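Local coordinates for protein kallistatin (Homo sapiens, PDB 6F4V) that inhibits tissue kallikrein as a serpin, forming a stable equimolar complex with the protease and being cleaved at its own reactive site, at residues Y166-A171 against E330-T335; G146-L151 against K319-V324; G26-F31 against F275-S280; S218-D223 against V230-P235. All coordinates share one frame; numbering follows the deposited sequence.

Interaction 1 (Y166-A171 against E330-T335); sequences YIYFKA and EAAAAT
Y168 leans across E330 and A332 where strand 328-340 lies antiparallel to strand 159-172 in the large serpin sheet, the position taken by the reactive-centre loop once it has inserted. Extension of CG away from the backbone N (chi1 -177°) swings the phenol over the neighbouring strand. Its CD1 rests 4.0 Å from A332 CB, and the hydroxyl reaches the glutamate. Y168 OH gives a very short hydrogen bond of 2.5 Å to E330 OE2, which lies in the ring plane, at the edge, while the carboxylate is turned 80° against the ring. A phenylalanine here would probably leave the E330 carboxylate without this partner and freer to turn. E330, extended and partly exposed, also touches K147 of the loop after helix 129-143. On this same face Y166 CB meets A334 CB, but the Y166 ring turns away. The opposite face carries I167 and F169 beside A333 and A331. I167 CG2 touches A333 CB at 3.8 Å, and all four residues pack against aromatic side chains of another chain. Alanines suit the inserted strand because methyl groups can slot between larger neighbours with little to displace. Backbone bonds pair I167 with A333 and F169 with A331, and F169 N meets A331 O at 2.8 Å with the bond bent to 138° at the hydrogen.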
loop_
_atom_site.group_PDB
_atom_site.type_symbol
_atom_site.label_atom_id
_atom_site.label_comp_id
_atom_site.label_asym_id
_atom_site.label_seq_id
_atom_site.Cartn_x
_atom_site.Cartn_y
_atom_site.Cartn_z
ATOM N N TYR A 166 8.668 4.783 -2.569
ATOM C CA TYR A 166 7.499 5.592 -2.208
ATOM C C TYR A 166 6.476 5.491 -3.330
ATOM O O TYR A 166 6.818 5.165 -4.493
ATOM C CB TYR A 166 7.904 7.061 -1.952
ATOM C CG TYR A 166 8.390 7.693 -3.225
ATOM C CD1 TYR A 166 7.483 8.275 -4.132
ATOM C CD2 TYR A 166 9.743 7.654 -3.567
ATOM C CE1 TYR A 166 7.924 8.813 -5.338
ATOM C CE2 TYR A 166 10.185 8.196 -4.751
ATOM C CZ TYR A 166 9.285 8.784 -5.626
ATOM O OH TYR A 166 9.743 9.297 -6.824
ATOM N N ILE A 167 5.237 5.789 -2.970
ATOM C CA ILE A 167 4.144 5.909 -3.890
ATOM C C ILE A 167 3.359 7.133 -3.456
ATOM O O ILE A 167 3.140 7.365 -2.275
ATOM C CB ILE A 167 3.268 4.627 -3.941
ATOM C CG1 ILE A 167 2.064 4.811 -4.877
ATOM C CG2 ILE A 167 2.806 4.195 -2.548
ATOM C CD1 ILE A 167 1.330 3.525 -5.231
ATOM N N TYR A 168 2.976 7.919 -4.452
ATOM C CA TYR A 168 2.143 9.082 -4.282
ATOM C C TYR A 168 1.002 8.979 -5.288
ATOM O O TYR A 168 1.248 8.735 -6.475
ATOM C CB TYR A 168 2.920 10.370 -4.487
ATOM C CG TYR A 168 2.015 11.558 -4.236
ATOM C CD1 TYR A 168 1.696 11.948 -2.945
ATOM C CD2 TYR A 168 1.408 12.237 -5.290
ATOM C CE1 TYR A 168 0.823 13.007 -2.704
ATOM C CE2 TYR A 168 0.526 13.304 -5.060
ATOM C CZ TYR A 168 0.249 13.690 -3.770
ATOM O OH TYR A 168 -0.622 14.738 -3.496
ATOM N N PHE A 169 -0.220 9.164 -4.803
ATOM C CA PHE A 169 -1.437 8.980 -5.565
ATOM C C PHE A 169 -2.378 10.125 -5.270
ATOM O O PHE A 169 -2.770 10.336 -4.127
ATOM C CB PHE A 169 -2.095 7.661 -5.127
ATOM C CG PHE A 169 -3.428 7.386 -5.756
ATOM C CD1 PHE A 169 -3.500 6.787 -6.988
ATOM C CD2 PHE A 169 -4.600 7.677 -5.100
ATOM C CE1 PHE A 169 -4.722 6.489 -7.576
ATOM C CE2 PHE A 169 -5.844 7.367 -5.674
ATOM C CZ PHE A 169 -5.891 6.770 -6.914
ATOM N N LYS A 170 -2.786 10.845 -6.311
ATOM C CA LYS A 170 -3.786 11.899 -6.134
ATOM C C LYS A 170 -4.689 11.848 -7.343
ATOM O O LYS A 170 -4.218 11.926 -8.497
ATOM C CB LYS A 170 -3.116 13.286 -5.978
ATOM C CG LYS A 170 -4.146 14.392 -5.679
ATOM C CD LYS A 170 -3.521 15.698 -5.155
ATOM C CE LYS A 170 -2.572 16.384 -6.096
ATOM N NZ LYS A 170 -1.919 17.569 -5.408
ATOM N N ALA A 171 -5.971 11.684 -7.085
ATOM C CA ALA A 171 -6.917 11.386 -8.141
ATOM C C ALA A 171 -8.252 12.014 -7.869
ATOM O O ALA A 171 -8.798 11.907 -6.788
ATOM C CB ALA A 171 -7.092 9.869 -8.265
ATOM N N GLU A 330 -6.330 11.504 -1.953
ATOM C CA GLU A 330 -4.894 11.551 -1.931
ATOM C C GLU A 330 -4.403 10.429 -1.016
ATOM O O GLU A 330 -4.887 10.271 0.105
ATOM C CB GLU A 330 -4.377 12.884 -1.412
ATOM C CG GLU A 330 -2.859 13.025 -1.454
ATOM C CD GLU A 330 -2.387 14.268 -0.704
ATOM O OE1 GLU A 330 -2.911 14.514 0.392
ATOM O OE2 GLU A 330 -1.501 14.964 -1.199
ATOM N N ALA A 331 -3.480 9.644 -1.532
ATOM C CA ALA A 331 -2.880 8.539 -0.747
ATOM C C ALA A 331 -1.385 8.483 -1.002
ATOM O O ALA A 331 -0.926 8.680 -2.123
ATOM C CB ALA A 331 -3.581 7.216 -1.064
ATOM N N ALA A 332 -0.608 8.269 0.061
ATOM C CA ALA A 332 0.800 8.179 -0.046
ATOM C C ALA A 332 1.330 7.089 0.868
ATOM O O ALA A 332 0.698 6.719 1.854
ATOM C CB ALA A 332 1.455 9.520 0.271
ATOM N N ALA A 333 2.494 6.571 0.507
ATOM C CA ALA A 333 3.162 5.576 1.333
ATOM C C ALA A 333 4.620 5.482 0.986
ATOM O O ALA A 333 5.063 5.887 -0.093
ATOM C CB ALA A 333 2.495 4.212 1.203
ATOM N N ALA A 334 5.384 4.947 1.923
ATOM C CA ALA A 334 6.766 4.638 1.673
ATOM C C ALA A 334 7.238 3.483 2.531
ATOM O O ALA A 334 6.666 3.211 3.576
ATOM C CB ALA A 334 7.606 5.876 1.929
ATOM N N THR A 335 8.294 2.824 2.064
ATOM C CA THR A 335 8.876 1.660 2.733
ATOM C C THR A 335 10.370 1.845 2.769
ATOM O O THR A 335 10.965 2.230 1.766
ATOM C CB THR A 335 8.570 0.371 1.923
ATOM O OG1 THR A 335 7.162 0.225 1.782
ATOM C CG2 THR A 335 9.147 -0.870 2.591
#

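Interaction 2 (G146-L151 against K319-V324); sequences GKIVDL and KATLDV
K319 packs against I148 and L151, where the loop that follows helix 129-143 runs across the face of the large serpin sheet on its way to strand 159-172. Packing is more extensive at this end. The lysine passes both apolar side chains in the opposite sense, its CB 4.0 Å from I148 CG2 and its CG 4.1 Å from L151 CD1. A bend at chi3 (94°) then brings the ammonium group to the loop backbone. K319 NZ donates to V149 O at 2.8 Å, nearly in line with the carbonyl, and adds a weak bond to D150 O. A lysine suits the place, since its methylenes lie along I148 and L151 while its nitrogen serves carbonyls of a loop without regular structure. I148 is buried: its CD1 reaches the backbone of K319 and A320 and the methyl of T321, while helix 129-143 backs it through V140. The far end is looser and wetter. There a water accepts a hydrogen bond from K147 NZ, but its continuation to D323 OD2 is doubtful because that aspartate has two modelled conformers. Between the two ends, the folded K147 chain crosses T321 with its CB 3.5 Å from T321 OG1.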
loop_
_atom_site.group_PDB
_atom_site.type_symbol
_atom_site.label_atom_id
_atom_site.label_comp_id
_atom_site.label_asym_id
_atom_site.label_seq_id
_atom_site.Cartn_x
_atom_site.Cartn_y
_atom_site.Cartn_z
ATOM N N GLY A 146 4.792 15.969 1.042
ATOM C CA GLY A 146 4.658 16.261 2.448
ATOM C C GLY A 146 3.922 15.265 3.311
ATOM O O GLY A 146 3.862 15.443 4.525
ATOM N N LYS A 147 3.360 14.212 2.706
ATOM C CA LYS A 147 2.503 13.289 3.428
ATOM C C LYS A 147 3.221 12.271 4.307
ATOM O O LYS A 147 2.737 11.941 5.381
ATOM C CB LYS A 147 1.591 12.543 2.448
ATOM C CG LYS A 147 0.658 13.445 1.642
ATOM C CD LYS A 147 -0.098 14.472 2.477
ATOM C CE LYS A 147 -0.958 13.807 3.514
ATOM N NZ LYS A 147 -1.797 14.773 4.262
ATOM N N ILE A 148 4.334 11.730 3.839
ATOM C CA ILE A 148 5.094 10.752 4.631
ATOM C C ILE A 148 6.312 11.412 5.266
ATOM O O ILE A 148 7.321 11.650 4.608
ATOM C CB ILE A 148 5.514 9.514 3.819
ATOM C CG1 ILE A 148 4.310 8.904 3.098
ATOM C CG2 ILE A 148 6.202 8.529 4.759
ATOM C CD1 ILE A 148 3.138 8.509 3.976
ATOM N N VAL A 149 6.178 11.663 6.561
ATOM C CA VAL A 149 7.156 12.350 7.408
ATOM C C VAL A 149 7.771 11.308 8.371
ATOM O O VAL A 149 7.070 10.431 8.902
ATOM C CB VAL A 149 6.436 13.472 8.229
ATOM C CG1 VAL A 149 7.431 14.390 8.945
ATOM C CG2 VAL A 149 5.575 14.344 7.307
ATOM N N ASP A 150 9.069 11.414 8.584
ATOM C CA ASP A 150 9.809 10.586 9.525
ATOM C C ASP A 150 9.660 9.080 9.236
ATOM O O ASP A 150 9.408 8.272 10.133
ATOM C CB ASP A 150 9.455 10.962 10.983
ATOM C CG ASP A 150 9.726 12.465 11.301
ATOM O OD1 ASP A 150 10.660 13.088 10.713
ATOM O OD2 ASP A 150 8.986 13.024 12.150
ATOM N N LEU A 151 9.806 8.706 7.967
ATOM C CA LEU A 151 9.698 7.299 7.593
ATOM C C LEU A 151 10.655 6.447 8.433
ATOM O O LEU A 151 10.247 5.463 9.063
ATOM C CB LEU A 151 9.999 7.078 6.116
ATOM C CG LEU A 151 10.066 5.605 5.683
ATOM C CD1 LEU A 151 8.738 4.892 5.953
ATOM C CD2 LEU A 151 10.501 5.461 4.243
ATOM N N LYS A 319 5.058 3.471 6.246
ATOM C CA LYS A 319 4.045 4.424 6.641
ATOM C C LYS A 319 3.195 4.789 5.463
ATOM O O LYS A 319 3.668 4.806 4.318
ATOM C CB LYS A 319 4.665 5.695 7.206
ATOM C CG LYS A 319 5.515 5.454 8.444
ATOM C CD LYS A 319 6.151 6.751 8.944
ATOM C CE LYS A 319 5.318 7.431 10.010
ATOM N NZ LYS A 319 6.088 8.514 10.707
ATOM N N ALA A 320 1.946 5.089 5.749
ATOM C CA ALA A 320 0.997 5.423 4.710
ATOM C C ALA A 320 -0.085 6.374 5.220
ATOM O O ALA A 320 -0.446 6.327 6.406
ATOM C CB ALA A 320 0.365 4.176 4.152
ATOM N N THR A 321 -0.638 7.171 4.307
ATOM C CA THR A 321 -1.716 8.124 4.651
ATOM C C THR A 321 -2.789 8.146 3.588
ATOM O O THR A 321 -2.492 8.033 2.399
ATOM C CB THR A 321 -1.203 9.609 4.802
ATOM O OG1 THR A 321 -0.661 10.051 3.540
ATOM C CG2 THR A 321 -0.126 9.706 5.796
ATOM N N LEU A 322 -4.024 8.331 4.022
ATOM C CA LEU A 322 -5.216 8.432 3.164
ATOM C C LEU A 322 -5.963 9.710 3.509
ATOM O O LEU A 322 -6.230 9.949 4.694
ATOM C CB LEU A 322 -6.172 7.264 3.454
ATOM C CG LEU A 322 -7.495 7.206 2.655
ATOM C CD1 LEU A 322 -7.217 7.171 1.166
ATOM C CD2 LEU A 322 -8.332 6.011 3.068
ATOM N N ASP A 323 -6.323 10.467 2.473
ATOM C CA ASP A 323 -7.092 11.712 2.594
ATOM C C ASP A 323 -8.207 11.687 1.552
ATOM O O ASP A 323 -7.939 11.712 0.341
ATOM C CB ASP A 323 -6.166 12.932 2.380
ATOM C CG ASP A 323 -6.838 14.254 2.699
ATOM O OD1 ASP A 323 -8.075 14.335 2.695
ATOM O OD2 ASP A 323 -6.124 15.248 2.926
ATOM N N VAL A 324 -9.446 11.653 2.028
ATOM C CA VAL A 324 -10.628 11.604 1.200
ATOM C C VAL A 324 -11.414 12.891 1.413
ATOM O O VAL A 324 -11.738 13.269 2.553
ATOM C CB VAL A 324 -11.482 10.356 1.556
ATOM C CG1 VAL A 324 -12.881 10.436 0.964
ATOM C CG2 VAL A 324 -10.738 9.077 1.096
HETATM O O HOH W 1 -3.449 15.996 2.375
#

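Interaction 3 (G26-F31 against F275-S280); sequences GKNIFF and FSISGS. With EDO (1,2-ethanediol), chain E.
One water oxygen is gripped from both segments: S278 N donates to it at 3.0 Å and N28 ND2 at 3.2 Å. It bridges N28 and S278 where residues 26-28 lead into strand 29-31. The amide of N28 also lies obliquely across I277, with ND2 3.5 Å from I277 CG2, while N28 OD1 is taken by the backbone of another chain, as is the hydroxyl of S278. Asparagine suits this position because its two ends can serve different partners at once.

Deeper in, strand 29-31 crosses strand 275-280 at 71°, so the two pack as layers and form no backbone hydrogen bonds with each other. Strand 29-31 instead pairs antiparallel with a strand of the other chain, which extends a second sheet against the large serpin sheet. I277 fills the angle of the crossing. Its CG1 stands between backbone N and carbonyl carbon (chi1 60°), which brings CD1 to F30 CB at 3.9 Å and to I29 O. Beyond it G279 comes close to F30, its CA 3.4 Å from F30 O in a CH···O contact. A CB on that residue would lie only 2.2 Å from the same oxygen, so glycine is what lets the chains come so close.

An ethanediol molecule, probably from the crystallisation liquor, accepts a hydrogen bond from N28 N and gives a weak one to G26 O. The chemistry thus grades from polar at N28 to apolar at F30, where F30 O is buried with no hydrogen-bond partner in the model and the CH of G279 lies beside it.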
loop_
_atom_site.group_PDB
_atom_site.type_symbol
_atom_site.label_atom_id
_atom_site.label_comp_id
_atom_site.label_asym_id
_atom_site.label_seq_id
_atom_site.Cartn_x
_atom_site.Cartn_y
_atom_site.Cartn_z
ATOM N N GLY A 26 -9.936 -3.581 15.862
ATOM C CA GLY A 26 -10.500 -2.312 16.307
ATOM C C GLY A 26 -9.655 -1.074 16.079
ATOM O O GLY A 26 -9.897 -0.042 16.716
ATOM N N LYS A 27 -8.699 -1.138 15.135
ATOM C CA LYS A 27 -7.807 -0.016 14.860
ATOM C C LYS A 27 -7.841 0.299 13.365
ATOM O O LYS A 27 -7.871 -0.625 12.537
ATOM C CB LYS A 27 -6.372 -0.355 15.243
ATOM C CG LYS A 27 -6.176 -0.575 16.755
ATOM C CD LYS A 27 -6.090 0.745 17.510
ATOM C CE LYS A 27 -6.432 0.561 18.980
ATOM N NZ LYS A 27 -5.753 -0.629 19.578
ATOM N N ASN A 28 -7.749 1.588 13.056
ATOM C CA ASN A 28 -7.528 2.057 11.671
ATOM C C ASN A 28 -6.296 1.347 11.090
ATOM O O ASN A 28 -5.262 1.156 11.772
ATOM C CB ASN A 28 -7.292 3.561 11.596
ATOM C CG ASN A 28 -8.489 4.384 12.048
ATOM O OD1 ASN A 28 -9.596 3.903 12.086
ATOM N ND2 ASN A 28 -8.256 5.666 12.329
ATOM N N ILE A 29 -6.427 0.944 9.832
ATOM C CA ILE A 29 -5.352 0.300 9.087
ATOM C C ILE A 29 -5.199 1.040 7.766
ATOM O O ILE A 29 -6.187 1.356 7.115
ATOM C CB ILE A 29 -5.659 -1.184 8.799
ATOM C CG1 ILE A 29 -5.759 -1.979 10.119
ATOM C CG2 ILE A 29 -4.652 -1.811 7.844
ATOM C CD1 ILE A 29 -6.408 -3.341 9.946
ATOM N N PHE A 30 -3.959 1.311 7.375
ATOM C CA PHE A 30 -3.727 1.841 6.037
ATOM C C PHE A 30 -2.318 1.586 5.589
ATOM O O PHE A 30 -1.382 1.986 6.247
ATOM C CB PHE A 30 -4.080 3.355 5.909
ATOM C CG PHE A 30 -4.222 3.788 4.485
ATOM C CD1 PHE A 30 -5.298 3.323 3.704
ATOM C CD2 PHE A 30 -3.266 4.589 3.890
ATOM C CE1 PHE A 30 -5.405 3.690 2.367
ATOM C CE2 PHE A 30 -3.364 4.922 2.540
ATOM C CZ PHE A 30 -4.439 4.479 1.793
ATOM N N PHE A 31 -2.170 0.917 4.446
ATOM C CA PHE A 31 -0.845 0.673 3.897
ATOM C C PHE A 31 -0.888 0.555 2.394
ATOM O O PHE A 31 -1.948 0.411 1.809
ATOM C CB PHE A 31 -0.219 -0.597 4.519
ATOM C CG PHE A 31 -0.867 -1.877 4.094
ATOM C CD1 PHE A 31 -2.084 -2.253 4.617
ATOM C CD2 PHE A 31 -0.248 -2.713 3.203
ATOM C CE1 PHE A 31 -2.707 -3.425 4.226
ATOM C CE2 PHE A 31 -0.852 -3.916 2.842
ATOM C CZ PHE A 31 -2.112 -4.215 3.306
ATOM N N PHE A 275 -12.328 12.632 5.475
ATOM C CA PHE A 275 -11.482 12.114 6.555
ATOM C C PHE A 275 -10.071 11.833 6.112
ATOM O O PHE A 275 -9.763 11.725 4.909
ATOM C CB PHE A 275 -12.068 10.785 7.125
ATOM C CG PHE A 275 -11.912 9.615 6.208
ATOM C CD1 PHE A 275 -12.800 9.413 5.178
ATOM C CD2 PHE A 275 -10.837 8.733 6.332
ATOM C CE1 PHE A 275 -12.664 8.357 4.289
ATOM C CE2 PHE A 275 -10.693 7.672 5.445
ATOM C CZ PHE A 275 -11.591 7.495 4.399
ATOM N N SER A 276 -9.252 11.651 7.139
ATOM C CA SER A 276 -7.879 11.227 6.983
ATOM C C SER A 276 -7.565 10.146 7.983
ATOM O O SER A 276 -7.982 10.242 9.142
ATOM C CB SER A 276 -6.889 12.379 7.178
ATOM O OG SER A 276 -5.636 11.980 6.643
ATOM N N ILE A 277 -6.856 9.105 7.512
ATOM C CA ILE A 277 -6.264 8.084 8.386
ATOM C C ILE A 277 -4.838 7.792 7.932
ATOM O O ILE A 277 -4.409 8.146 6.799
ATOM C CB ILE A 277 -7.054 6.744 8.441
ATOM C CG1 ILE A 277 -7.166 6.065 7.068
ATOM C CG2 ILE A 277 -8.427 6.939 9.060
ATOM C CD1 ILE A 277 -7.599 4.605 7.143
ATOM N N SER A 278 -4.104 7.122 8.798
ATOM C CA SER A 278 -2.761 6.737 8.474
ATOM C C SER A 278 -2.427 5.420 9.129
ATOM O O SER A 278 -3.145 4.980 10.047
ATOM C CB SER A 278 -1.811 7.847 8.902
ATOM O OG SER A 278 -1.844 8.001 10.286
ATOM N N GLY A 279 -1.340 4.821 8.650
ATOM C CA GLY A 279 -0.775 3.612 9.214
ATOM C C GLY A 279 0.715 3.705 9.351
ATOM O O GLY A 279 1.369 4.369 8.566
ATOM N N SER A 280 1.269 2.977 10.324
ATOM C CA SER A 280 2.688 3.017 10.604
ATOM C C SER A 280 3.086 1.652 11.123
ATOM O O SER A 280 2.552 1.218 12.132
ATOM C CB SER A 280 3.032 4.095 11.638
ATOM O OG SER A 280 4.445 4.135 11.800
HETATM C C1 EDO E . -8.739 4.123 15.523
HETATM O O1 EDO E . -7.494 3.461 15.313
HETATM C C2 EDO E . -8.987 4.207 17.026
HETATM O O2 EDO E . -9.596 2.989 17.423
HETATM O O HOH W 2 -5.385 6.886 11.541
#

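Interaction 4 (S218-D223 against V230-P235); sequences SVLRMD and VFFILP
S218 and L234 exchange two backbone hydrogen bonds, as do L220 with F232 and M222 with V230, so these six residues satisfy one another's N-H and C=O groups. L234 N meets S218 O at 2.8 Å and almost straight, at 175°. The return bond from S218 N to L234 O is 3.0 Å, and its donor stands above the carbonyl plane. The hydroxyl of S218 is satisfied outside the pair, by H211 ND1. V219 and R221 turn their backbone groups the other way, to L210 and W208 of strand 206-211. The two strands form a beta hairpin of the smaller antiparallel serpin sheet, which another chain continues along the outer side of 230-233. The guanidinium of R221 has several partners. Its NH2 forms a salt bridge with the syn lone pair of D223 OD2 at 3.2 Å, NE adds a weak bond to D223 OD1, and the group makes a cation-pi contact with W208. Meanwhile R221 CG sits over the face of the F231 ring, 3.9 Å from the centroid. A serine in its place would probably leave the D223 carboxylate without its positive mate and that face of F231 without its methylene cover. V219 CG1 approaches the same ring at its edge. On the other face of the sheet, M222 SD meets the edge of F232 in a Met-aromatic contact, 4.0 Å from CE2, where a flexible thioether adapts well to a flat ring.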
loop_
_atom_site.group_PDB
_atom_site.type_symbol
_atom_site.label_atom_id
_atom_site.label_comp_id
_atom_site.label_asym_id
_atom_site.label_seq_id
_atom_site.Cartn_x
_atom_site.Cartn_y
_atom_site.Cartn_z
ATOM N N SER A 218 -22.377 -4.264 2.088
ATOM C CA SER A 218 -22.546 -3.633 0.797
ATOM C C SER A 218 -21.189 -3.208 0.246
ATOM O O SER A 218 -20.245 -3.017 0.990
ATOM C CB SER A 218 -23.468 -2.419 0.927
ATOM O OG SER A 218 -24.760 -2.794 1.395
ATOM N N VAL A 219 -21.104 -3.047 -1.061
ATOM C CA VAL A 219 -19.865 -2.679 -1.730
ATOM C C VAL A 219 -20.184 -1.585 -2.741
ATOM O O VAL A 219 -21.104 -1.723 -3.543
ATOM C CB VAL A 219 -19.243 -3.903 -2.446
ATOM C CG1 VAL A 219 -17.935 -3.546 -3.156
ATOM C CG2 VAL A 219 -19.020 -5.055 -1.458
ATOM N N LEU A 220 -19.426 -0.499 -2.667
ATOM C CA LEU A 220 -19.490 0.633 -3.593
ATOM C C LEU A 220 -18.185 0.669 -4.327
ATOM O O LEU A 220 -17.128 0.595 -3.687
ATOM C CB LEU A 220 -19.643 1.932 -2.784
ATOM C CG LEU A 220 -19.474 3.262 -3.546
ATOM C CD1 LEU A 220 -20.526 3.423 -4.641
ATOM C CD2 LEU A 220 -19.587 4.414 -2.571
ATOM N N ARG A 221 -18.210 0.815 -5.655
ATOM C CA ARG A 221 -16.976 1.093 -6.366
ATOM C C ARG A 221 -17.104 2.492 -6.963
ATOM O O ARG A 221 -18.094 2.766 -7.675
ATOM C CB ARG A 221 -16.738 0.080 -7.474
ATOM C CG ARG A 221 -15.338 0.076 -8.070
ATOM C CD ARG A 221 -15.336 -0.693 -9.411
ATOM N NE ARG A 221 -15.845 0.103 -10.509
ATOM C CZ ARG A 221 -16.892 -0.126 -11.333
ATOM N NH1 ARG A 221 -17.647 -1.188 -11.274
ATOM N NH2 ARG A 221 -17.174 0.782 -12.272
ATOM N N MET A 222 -16.164 3.374 -6.622
ATOM C CA MET A 222 -16.120 4.716 -7.187
ATOM C C MET A 222 -14.927 4.841 -8.116
ATOM O O MET A 222 -13.797 4.432 -7.793
ATOM C CB MET A 222 -16.058 5.784 -6.099
ATOM C CG MET A 222 -17.344 5.913 -5.330
ATOM S SD MET A 222 -17.254 7.179 -4.051
ATOM C CE MET A 222 -17.311 8.642 -5.075
ATOM N N ASP A 223 -15.184 5.393 -9.287
ATOM C CA ASP A 223 -14.137 5.553 -10.274
ATOM C C ASP A 223 -13.452 6.880 -10.053
ATOM O O ASP A 223 -14.088 7.866 -9.669
ATOM C CB ASP A 223 -14.711 5.456 -11.701
ATOM C CG ASP A 223 -15.157 4.016 -12.048
ATOM O OD1 ASP A 223 -14.428 3.061 -11.717
ATOM O OD2 ASP A 223 -16.281 3.806 -12.511
ATOM N N VAL A 230 -11.741 2.792 -6.521
ATOM C CA VAL A 230 -11.717 2.446 -5.101
ATOM C C VAL A 230 -12.976 1.668 -4.773
ATOM O O VAL A 230 -14.078 2.058 -5.164
ATOM C CB VAL A 230 -11.544 3.697 -4.185
ATOM C CG1 VAL A 230 -12.643 4.732 -4.375
ATOM C CG2 VAL A 230 -11.456 3.315 -2.707
ATOM N N PHE A 231 -12.802 0.589 -4.002
ATOM C CA PHE A 231 -13.890 -0.110 -3.378
ATOM C C PHE A 231 -13.997 0.319 -1.921
ATOM O O PHE A 231 -13.017 0.215 -1.153
ATOM C CB PHE A 231 -13.667 -1.621 -3.446
ATOM C CG PHE A 231 -13.550 -2.158 -4.834
ATOM C CD1 PHE A 231 -12.370 -2.045 -5.534
ATOM C CD2 PHE A 231 -14.636 -2.774 -5.439
ATOM C CE1 PHE A 231 -12.250 -2.531 -6.819
ATOM C CE2 PHE A 231 -14.524 -3.294 -6.729
ATOM C CZ PHE A 231 -13.340 -3.142 -7.424
ATOM N N PHE A 232 -15.196 0.780 -1.549
ATOM C CA PHE A 232 -15.569 1.024 -0.196
ATOM C C PHE A 232 -16.540 -0.100 0.201
ATOM O O PHE A 232 -17.637 -0.215 -0.357
ATOM C CB PHE A 232 -16.239 2.395 -0.031
ATOM C CG PHE A 232 -15.319 3.584 -0.241
ATOM C CD1 PHE A 232 -14.283 3.851 0.632
ATOM C CD2 PHE A 232 -15.499 4.446 -1.311
ATOM C CE1 PHE A 232 -13.472 4.970 0.464
ATOM C CE2 PHE A 232 -14.690 5.549 -1.491
ATOM C CZ PHE A 232 -13.668 5.800 -0.617
ATOM N N ILE A 233 -16.109 -0.920 1.155
ATOM C CA ILE A 233 -16.832 -2.092 1.593
ATOM C C ILE A 233 -17.356 -1.804 2.975
ATOM O O ILE A 233 -16.608 -1.464 3.887
ATOM C CB ILE A 233 -15.950 -3.336 1.583
ATOM C CG1 ILE A 233 -15.455 -3.574 0.156
ATOM C CG2 ILE A 233 -16.728 -4.542 2.077
ATOM C CD1 ILE A 233 -14.003 -3.958 0.089
ATOM N N LEU A 234 -18.676 -1.896 3.088
ATOM C CA LEU A 234 -19.396 -1.486 4.284
ATOM C C LEU A 234 -20.029 -2.699 4.963
ATOM O O LEU A 234 -21.123 -3.099 4.575
ATOM C CB LEU A 234 -20.473 -0.491 3.882
ATOM C CG LEU A 234 -21.256 0.151 5.031
ATOM C CD1 LEU A 234 -20.339 0.903 5.980
ATOM C CD2 LEU A 234 -22.317 1.075 4.470
ATOM N N PRO A 235 -19.342 -3.296 5.966
ATOM C CA PRO A 235 -19.961 -4.406 6.673
ATOM C C PRO A 235 -21.178 -3.899 7.444
ATOM O O PRO A 235 -21.219 -2.728 7.865
ATOM C CB PRO A 235 -18.855 -4.888 7.607
ATOM C CG PRO A 235 -17.580 -4.378 7.000
ATOM C CD PRO A 235 -17.995 -3.036 6.496
#

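Overall arrangement
Interactions 1, 2 and 3 step across one sheet through strands 159-172, 328-340, 312-324 and 269-282. Interactions 1 and 2, centres about 7 Å apart, are joined by probable hydrogen bonds such as T321 N to A332 O; interactions 2 and 3, centres about 10 Å apart, by L322 N to I277 O. F30 also reaches A331, tying interaction 3 to interaction 1. Interaction 4 belongs to the other sheet, its nearest atoms about 5 Å from interactions 2 and 3 and about 7 Å from interaction 1. Strands 29-31 and 230-233 both pair with strands of another chain. The V219 side chain is about 8 Å from a bound sulfated sugar; those of F169 and R221 are about 9 and 8 Å from sodium.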